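Local coordinates for protein FMN Adenylyltransferase (Candida glabrata, PDB 3FWK) that catalyses the last step of FAD biosynthesis, transferring an adenylyl group from ATP to FMN, at residues G59-S64 with T161-I166; L209-E214 with N258-N263; V230-P235 with A302-K307. All blocks are in the same frame, centred on the assembly; numbering follows the deposited sequence.

Contact 1 (G59-S64 with T161-I166); sequences GEISFS and TKAIVI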
# COMPACT_ATOMS: atom_id res chain seq x y z
N GLY A 59 -2.84 11.06 -18.52
CA GLY A 59 -1.53 10.47 -18.48
C GLY A 59 -0.51 11.41 -17.88
O GLY A 59 0.65 11.03 -17.77
N GLU A 60 -0.93 12.60 -17.42
CA GLU A 60 0.03 13.43 -16.66
C GLU A 60 0.51 12.79 -15.37
O GLU A 60 1.65 13.04 -14.96
CB GLU A 60 -0.50 14.84 -16.39
CG GLU A 60 -0.57 15.66 -17.70
CD GLU A 60 -1.18 17.03 -17.53
OE1 GLU A 60 -1.50 17.44 -16.41
OE2 GLU A 60 -1.37 17.71 -18.58
N ILE A 61 -0.37 12.01 -14.72
CA ILE A 61 -0.01 11.38 -13.46
C ILE A 61 0.07 9.86 -13.64
O ILE A 61 -0.88 9.24 -14.17
CB ILE A 61 -1.04 11.67 -12.36
CG1 ILE A 61 -1.17 13.18 -12.11
CG2 ILE A 61 -0.66 10.93 -11.04
CD1 ILE A 61 -2.16 13.53 -11.02
N SER A 62 1.15 9.26 -13.17
CA SER A 62 1.20 7.80 -13.03
C SER A 62 1.30 7.45 -11.54
O SER A 62 1.76 8.25 -10.74
CB SER A 62 2.36 7.22 -13.81
OG SER A 62 2.04 7.09 -15.19
N PHE A 63 0.83 6.26 -11.19
CA PHE A 63 0.81 5.82 -9.83
C PHE A 63 1.87 4.74 -9.63
O PHE A 63 1.80 3.71 -10.29
CB PHE A 63 -0.61 5.32 -9.48
CG PHE A 63 -0.81 5.05 -8.03
CD1 PHE A 63 -1.63 5.91 -7.27
CD2 PHE A 63 -0.18 3.99 -7.39
CE1 PHE A 63 -1.81 5.72 -5.92
CE2 PHE A 63 -0.35 3.78 -6.01
CZ PHE A 63 -1.17 4.64 -5.27
N SER A 64 2.83 4.94 -8.71
CA SER A 64 3.81 3.91 -8.43
C SER A 64 3.28 2.93 -7.40
O SER A 64 3.03 3.32 -6.26
CB SER A 64 5.14 4.54 -7.96
OG SER A 64 6.09 3.49 -7.80
N THR A 161 4.31 11.99 -18.98
CA THR A 161 4.21 11.90 -17.53
C THR A 161 4.80 13.15 -16.93
O THR A 161 5.96 13.49 -17.24
CB THR A 161 4.96 10.67 -17.00
OG1 THR A 161 4.48 9.50 -17.65
CG2 THR A 161 4.75 10.52 -15.47
N LYS A 162 4.06 13.81 -16.03
CA LYS A 162 4.57 14.99 -15.33
C LYS A 162 4.77 14.73 -13.85
O LYS A 162 5.53 15.47 -13.20
CB LYS A 162 3.61 16.16 -15.51
CG LYS A 162 3.37 16.61 -16.95
CD LYS A 162 4.68 16.95 -17.68
CE LYS A 162 4.43 17.25 -19.17
NZ LYS A 162 5.51 18.10 -19.72
N ALA A 163 4.08 13.73 -13.29
CA ALA A 163 4.07 13.55 -11.84
C ALA A 163 3.80 12.08 -11.56
O ALA A 163 3.11 11.40 -12.34
CB ALA A 163 3.00 14.43 -11.20
N ILE A 164 4.36 11.59 -10.45
CA ILE A 164 4.20 10.19 -10.05
C ILE A 164 3.81 10.14 -8.57
O ILE A 164 4.45 10.80 -7.74
CB ILE A 164 5.41 9.34 -10.35
CG1 ILE A 164 5.60 9.36 -11.88
CG2 ILE A 164 5.17 7.89 -9.89
CD1 ILE A 164 6.58 8.43 -12.41
N VAL A 165 2.77 9.37 -8.29
CA VAL A 165 2.30 9.18 -6.93
C VAL A 165 3.14 8.09 -6.25
O VAL A 165 3.28 6.98 -6.81
CB VAL A 165 0.81 8.78 -6.91
CG1 VAL A 165 0.33 8.60 -5.48
CG2 VAL A 165 -0.04 9.79 -7.64
N ILE A 166 3.67 8.39 -5.07
CA ILE A 166 4.57 7.48 -4.36
C ILE A 166 4.05 7.25 -2.95
O ILE A 166 3.78 8.20 -2.23
CB ILE A 166 5.98 8.04 -4.30
CG1 ILE A 166 6.50 8.21 -5.72
CG2 ILE A 166 6.94 7.12 -3.56
CD1 ILE A 166 7.82 8.91 -5.81
O HOH W 1 2.05 8.84 -17.00

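Contact 2 (L209-E214 with N258-N263); sequences LLYSNE and NRYKHN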
# COMPACT_ATOMS: atom_id res chain seq x y z
N LEU A 209 -6.66 -0.28 6.36
CA LEU A 209 -6.64 -1.44 5.49
C LEU A 209 -7.55 -2.55 5.99
O LEU A 209 -8.24 -3.17 5.19
CB LEU A 209 -5.21 -1.95 5.33
CG LEU A 209 -4.87 -2.77 4.08
CD1 LEU A 209 -5.36 -2.06 2.78
CD2 LEU A 209 -3.36 -2.96 4.02
N LEU A 210 -7.54 -2.80 7.29
CA LEU A 210 -8.40 -3.83 7.84
C LEU A 210 -9.87 -3.46 7.69
O LEU A 210 -10.70 -4.32 7.32
CB LEU A 210 -8.02 -4.11 9.30
CG LEU A 210 -6.68 -4.81 9.49
CD1 LEU A 210 -6.25 -4.69 10.94
CD2 LEU A 210 -6.75 -6.30 9.06
N TYR A 211 -10.21 -2.21 7.98
CA TYR A 211 -11.59 -1.79 7.84
C TYR A 211 -12.07 -1.93 6.39
O TYR A 211 -13.23 -2.23 6.13
CB TYR A 211 -11.73 -0.34 8.28
CG TYR A 211 -13.15 0.15 8.09
CD1 TYR A 211 -14.14 -0.20 9.00
CD2 TYR A 211 -13.52 0.89 6.95
CE1 TYR A 211 -15.47 0.21 8.82
CE2 TYR A 211 -14.82 1.28 6.77
CZ TYR A 211 -15.76 0.91 7.68
OH TYR A 211 -17.08 1.31 7.43
N SER A 212 -11.17 -1.67 5.44
CA SER A 212 -11.58 -1.61 4.04
C SER A 212 -12.17 -2.93 3.55
O SER A 212 -12.96 -2.91 2.62
CB SER A 212 -10.40 -1.25 3.13
OG SER A 212 -9.50 -2.35 2.93
N ASN A 213 -11.75 -4.05 4.14
CA ASN A 213 -12.17 -5.38 3.69
C ASN A 213 -11.77 -5.65 2.24
O ASN A 213 -12.36 -6.50 1.60
CB ASN A 213 -13.68 -5.52 3.86
CG ASN A 213 -14.15 -6.95 3.88
OD1 ASN A 213 -13.36 -7.90 4.09
ND2 ASN A 213 -15.45 -7.12 3.73
N GLU A 214 -10.74 -4.96 1.76
CA GLU A 214 -10.15 -5.28 0.46
C GLU A 214 -9.15 -6.41 0.67
O GLU A 214 -8.51 -6.52 1.72
CB GLU A 214 -9.48 -4.04 -0.10
CG GLU A 214 -10.48 -3.10 -0.64
CD GLU A 214 -11.19 -3.69 -1.88
OE1 GLU A 214 -10.53 -3.86 -2.89
OE2 GLU A 214 -12.38 -4.04 -1.79
N ASN A 258 -16.20 -4.97 12.26
CA ASN A 258 -17.18 -4.09 11.64
C ASN A 258 -16.71 -3.59 10.28
O ASN A 258 -17.09 -2.51 9.81
CB ASN A 258 -17.44 -2.90 12.56
CG ASN A 258 -17.97 -3.35 13.88
OD1 ASN A 258 -17.23 -3.57 14.86
ND2 ASN A 258 -19.24 -3.58 13.91
N ARG A 259 -15.87 -4.39 9.64
CA ARG A 259 -15.27 -3.99 8.37
C ARG A 259 -16.32 -3.74 7.28
O ARG A 259 -17.47 -4.23 7.36
CB ARG A 259 -14.21 -4.98 7.93
CG ARG A 259 -14.74 -6.33 7.57
CD ARG A 259 -13.57 -7.29 7.44
NE ARG A 259 -13.99 -8.62 7.08
CZ ARG A 259 -13.13 -9.60 6.79
NH1 ARG A 259 -11.82 -9.43 6.90
NH2 ARG A 259 -13.60 -10.78 6.40
N TYR A 260 -15.94 -2.97 6.28
CA TYR A 260 -16.85 -2.50 5.26
C TYR A 260 -17.49 -3.69 4.53
O TYR A 260 -16.85 -4.63 4.09
CB TYR A 260 -16.09 -1.63 4.26
CG TYR A 260 -16.99 -0.95 3.27
CD1 TYR A 260 -17.70 0.20 3.62
CD2 TYR A 260 -17.15 -1.46 1.99
CE1 TYR A 260 -18.55 0.84 2.72
CE2 TYR A 260 -18.01 -0.84 1.07
CZ TYR A 260 -18.70 0.31 1.46
OH TYR A 260 -19.54 0.97 0.58
N LYS A 261 -18.81 -3.64 4.44
CA LYS A 261 -19.55 -4.68 3.73
C LYS A 261 -19.70 -4.38 2.25
O LYS A 261 -20.24 -3.36 1.85
CB LYS A 261 -20.95 -4.81 4.33
CG LYS A 261 -20.97 -5.16 5.81
CD LYS A 261 -22.42 -5.24 6.32
CE LYS A 261 -22.57 -4.56 7.66
NZ LYS A 261 -22.61 -3.08 7.47
N HIS A 262 -19.26 -5.34 1.46
CA HIS A 262 -19.36 -5.25 0.01
C HIS A 262 -20.71 -5.73 -0.49
O HIS A 262 -21.55 -6.23 0.27
CB HIS A 262 -18.31 -6.13 -0.65
CG HIS A 262 -16.90 -5.72 -0.35
ND1 HIS A 262 -16.30 -4.60 -0.88
CD2 HIS A 262 -15.95 -6.35 0.39
CE1 HIS A 262 -15.04 -4.54 -0.46
NE2 HIS A 262 -14.81 -5.58 0.32
N ASN A 263 -20.89 -5.61 -1.79
CA ASN A 263 -22.12 -6.01 -2.43
C ASN A 263 -21.76 -6.93 -3.59
O ASN A 263 -20.62 -7.41 -3.69
CB ASN A 263 -22.84 -4.73 -2.86
CG ASN A 263 -22.08 -3.96 -3.92
OD1 ASN A 263 -21.37 -4.55 -4.74
ND2 ASN A 263 -22.21 -2.62 -3.92
O HOH W 2 -10.32 -7.17 7.78

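Contact 3 (V230-P235 with A302-K307); sequences VEETLP and AGRIKK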
# COMPACT_ATOMS: atom_id res chain seq x y z
N VAL A 230 13.33 -11.40 -0.74
CA VAL A 230 13.18 -12.78 -0.23
C VAL A 230 14.36 -13.25 0.56
O VAL A 230 14.20 -14.13 1.43
CB VAL A 230 12.92 -13.81 -1.37
CG1 VAL A 230 11.63 -13.55 -2.00
CG2 VAL A 230 14.07 -13.84 -2.43
N GLU A 231 15.54 -12.71 0.28
CA GLU A 231 16.74 -13.18 0.95
C GLU A 231 16.88 -12.61 2.35
O GLU A 231 17.48 -13.26 3.20
CB GLU A 231 18.02 -12.97 0.08
CG GLU A 231 18.50 -11.54 -0.32
CD GLU A 231 17.84 -10.98 -1.58
OE1 GLU A 231 18.49 -10.06 -2.18
OE2 GLU A 231 16.76 -11.48 -1.97
N GLU A 232 16.35 -11.41 2.61
CA GLU A 232 16.58 -10.72 3.89
C GLU A 232 15.36 -10.78 4.81
O GLU A 232 15.51 -10.62 6.01
CB GLU A 232 16.88 -9.22 3.66
CG GLU A 232 15.62 -8.40 3.16
CD GLU A 232 15.88 -6.94 2.73
OE1 GLU A 232 16.97 -6.38 3.10
OE2 GLU A 232 15.01 -6.35 2.04
N THR A 233 14.17 -10.93 4.26
CA THR A 233 12.96 -10.65 5.05
C THR A 233 12.45 -11.87 5.76
O THR A 233 12.29 -12.93 5.18
CB THR A 233 11.84 -10.11 4.13
OG1 THR A 233 12.35 -8.97 3.43
CG2 THR A 233 10.64 -9.69 4.93
N LEU A 234 12.14 -11.71 7.04
CA LEU A 234 11.56 -12.77 7.87
C LEU A 234 10.28 -12.22 8.51
O LEU A 234 10.12 -11.00 8.66
CB LEU A 234 12.54 -13.17 9.00
CG LEU A 234 13.80 -13.87 8.50
CD1 LEU A 234 14.81 -13.98 9.62
CD2 LEU A 234 13.48 -15.27 7.90
N PRO A 235 9.41 -13.10 9.01
CA PRO A 235 8.33 -12.62 9.87
C PRO A 235 8.94 -11.88 11.06
O PRO A 235 10.05 -12.15 11.48
CB PRO A 235 7.62 -13.93 10.29
CG PRO A 235 7.94 -14.91 9.19
CD PRO A 235 9.37 -14.56 8.81
N ALA A 302 12.07 -4.90 11.54
CA ALA A 302 12.84 -5.79 12.44
C ALA A 302 13.00 -7.23 11.93
O ALA A 302 13.91 -7.92 12.38
CB ALA A 302 12.24 -5.81 13.79
N GLY A 303 12.10 -7.69 11.08
CA GLY A 303 12.09 -9.08 10.53
C GLY A 303 13.09 -9.20 9.40
O GLY A 303 12.69 -9.03 8.27
N ARG A 304 14.38 -9.41 9.73
CA ARG A 304 15.58 -9.39 8.80
C ARG A 304 16.82 -10.23 9.17
O ARG A 304 17.50 -10.02 10.20
CB ARG A 304 16.19 -8.00 8.55
CG ARG A 304 15.26 -6.89 8.02
CD ARG A 304 14.63 -7.24 6.71
NE ARG A 304 13.92 -6.13 6.04
CZ ARG A 304 12.59 -5.92 6.06
NH1 ARG A 304 11.72 -6.67 6.81
NH2 ARG A 304 12.12 -4.91 5.31
N ILE A 305 17.23 -11.06 8.23
CA ILE A 305 18.39 -11.90 8.41
C ILE A 305 19.54 -11.06 8.91
O ILE A 305 19.80 -9.98 8.42
CB ILE A 305 18.75 -12.56 7.07
CG1 ILE A 305 17.68 -13.57 6.65
CG2 ILE A 305 20.15 -13.22 7.14
CD1 ILE A 305 17.79 -14.94 7.34
N LYS A 306 20.27 -11.61 9.88
CA LYS A 306 21.43 -10.95 10.45
C LYS A 306 22.57 -10.89 9.43
O LYS A 306 22.93 -11.92 8.78
CB LYS A 306 21.87 -11.65 11.74
CG LYS A 306 22.92 -10.87 12.53
CD LYS A 306 23.01 -11.33 13.98
CE LYS A 306 21.80 -10.91 14.80
NZ LYS A 306 21.74 -11.69 16.05
N LYS A 307 23.13 -9.71 9.22
CA LYS A 307 24.26 -9.50 8.31
C LYS A 307 25.37 -8.79 9.05
O LYS A 307 25.11 -7.93 9.91
CB LYS A 307 23.86 -8.58 7.15
CG LYS A 307 22.83 -9.13 6.22
CD LYS A 307 23.47 -10.15 5.30
CE LYS A 307 22.43 -11.05 4.66
NZ LYS A 307 21.36 -10.29 3.94

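Contact 1 (G59-S64 with T161-I166)
E60 O is gripped by two successive amides of the facing segment: K162 N comes within 2.7 Å of it, and A163 N, on a more bent bond, lies 3.0 Å from it. This fork opens a pair of parallel strands, where the bonding then alternates regularly. S62 sends its N-H to A163 O and takes that of V165 on its own carbonyl, and S64 N closes the series on V165 O at 2.8 Å. Beside the fork a water donates both to G59 O and to T161 OG1, a hydroxyl that also bonds F158 O.

Side chains fill in the two faces. V165 sets CG1 anti to its backbone N (chi1 -179°), which carries this methyl to F63 CE1 at 3.6 Å, obliquely to the ring, while its CG2 meets I61 CG2 at 3.6 Å. On the reverse face I164 CG2 rests against S64 CB.

K162 lines the pocket of the bound glucose at the N-terminal end. The I61, F63 and V165 face packs against helix 69-86, the S62, S64 and I164 face against helix 147-157; strands 107-111 and 192-194 flank the pair, which thus sits centrally in a Rossmann-like sheet.

Contact 2 (L209-E214 with N258-N263)
N258, the first residue beyond helix 253-257, brings its carbonyl oxygen obliquely to the ring of Y211, with N258 O 3.3 Å from Y211 CE1. R259 follows, its chi1 of 67° placing CG between the backbone N and the carbonyl carbon; from there the chain runs extended across N213 at about a right angle. The guanidinium turns a face, not an N-H, to the amide: N213 OD1 lies 3.1 Å from R259 NE, over the group, with the two planes 23° apart. In the guanidinium plane NH1 gives a bond to a water that in turn donates to L210 O.

Y260 bonds through both its backbone N and its backbone O. The N passes above the face of the Y211 ring and bonds Y211 O at 2.8 Å in an almost perfectly straight line, while Y260 O accepts from N213 ND2 at 2.9 Å. The Y260 ring presents its edge to Y211 OH, whose own hydrogen-bond partner is S20 in helix 7-23.

H262 completes the walk. Its NE2 donates to N213 O at 2.9 Å, in the ring plane but from above the carbonyl plane. E214 OE2 lies 3.0 Å from H262 CE1; the other carboxylate oxygen is held by R131 and Y132.

N213 adopts positive phi and S212 OG receives E214 N, so that an ST turn closes the C-terminal end of helix 202-212, whose last carbonyls find their partners in a water and in the irregular loop segment after helix 253-257.

Contact 3 (V230-P235 with A302-K307)
G303 O and L234 N lie 3.0 Å apart in the closely packed half of this contact, joined by a nearly straight N-H bond that reaches the oxygen from above its carbonyl plane. In one of its two modelled conformers R304 also brings NH1 to G303 O, from the opposite face, so this second grip is probably not constant. G303 is the centre of an inverse gamma turn, and having no side chain it can bring its CA to 3.3 Å from L234 O. A second bond, I305 N to E232 O at 2.8 Å, brackets the single bridge between T233 and R304; R304 CA adds a CH···O contact to E232 O at 3.0 Å. The buried T233 bonds N229 O through OG1, and P235, packed on F224, L284 and Y288, continues this buried end.

Toward solvent the partners are looser. L234 and I305 cross at about a right angle and touch through their CD1 methyls at 3.9 Å, while I305 CG1 lies 3.5 Å from E231 O. In the same conformer R304, bent at chi2 (-59°), runs alongside E232 and T233, with T233 OG1 over a guanidinium face and NH2 turned to S226 OG. E232, likewise modelled twice, has its carboxylate well out of the guanidinium plane.

In these conformers the opposite charges are near without forming a salt bridge, and any attraction is probably diffuse. The pairing of these two irregular, roughly antiparallel segments appears to rest chiefly on two backbone hydrogen bonds, assisted by a glycine that lets the chains approach.

Overall arrangement
From the N terminus the chain first passes through helices 7-23 and 31-50, then enters strand 61-64. Contact 1 closes the long excursion that follows, which includes strands 107-111 and 134-138 and helices 69-86, 119-131 and 147-157, and is complete before the other two begin. Contact 2 opens at the end of helix 202-212, contact 3 opens at 230-235, contact 2 closes at 258-263 and contact 3 at 302-307, so these two cross along the sequence. None touches another. Contact 1 joins the two central strands of the sheet, contact 2 ties the loop after helix 253-257 to the end of helix 202-212, and contact 3 ties the C-terminal tail to the loop at 230-235.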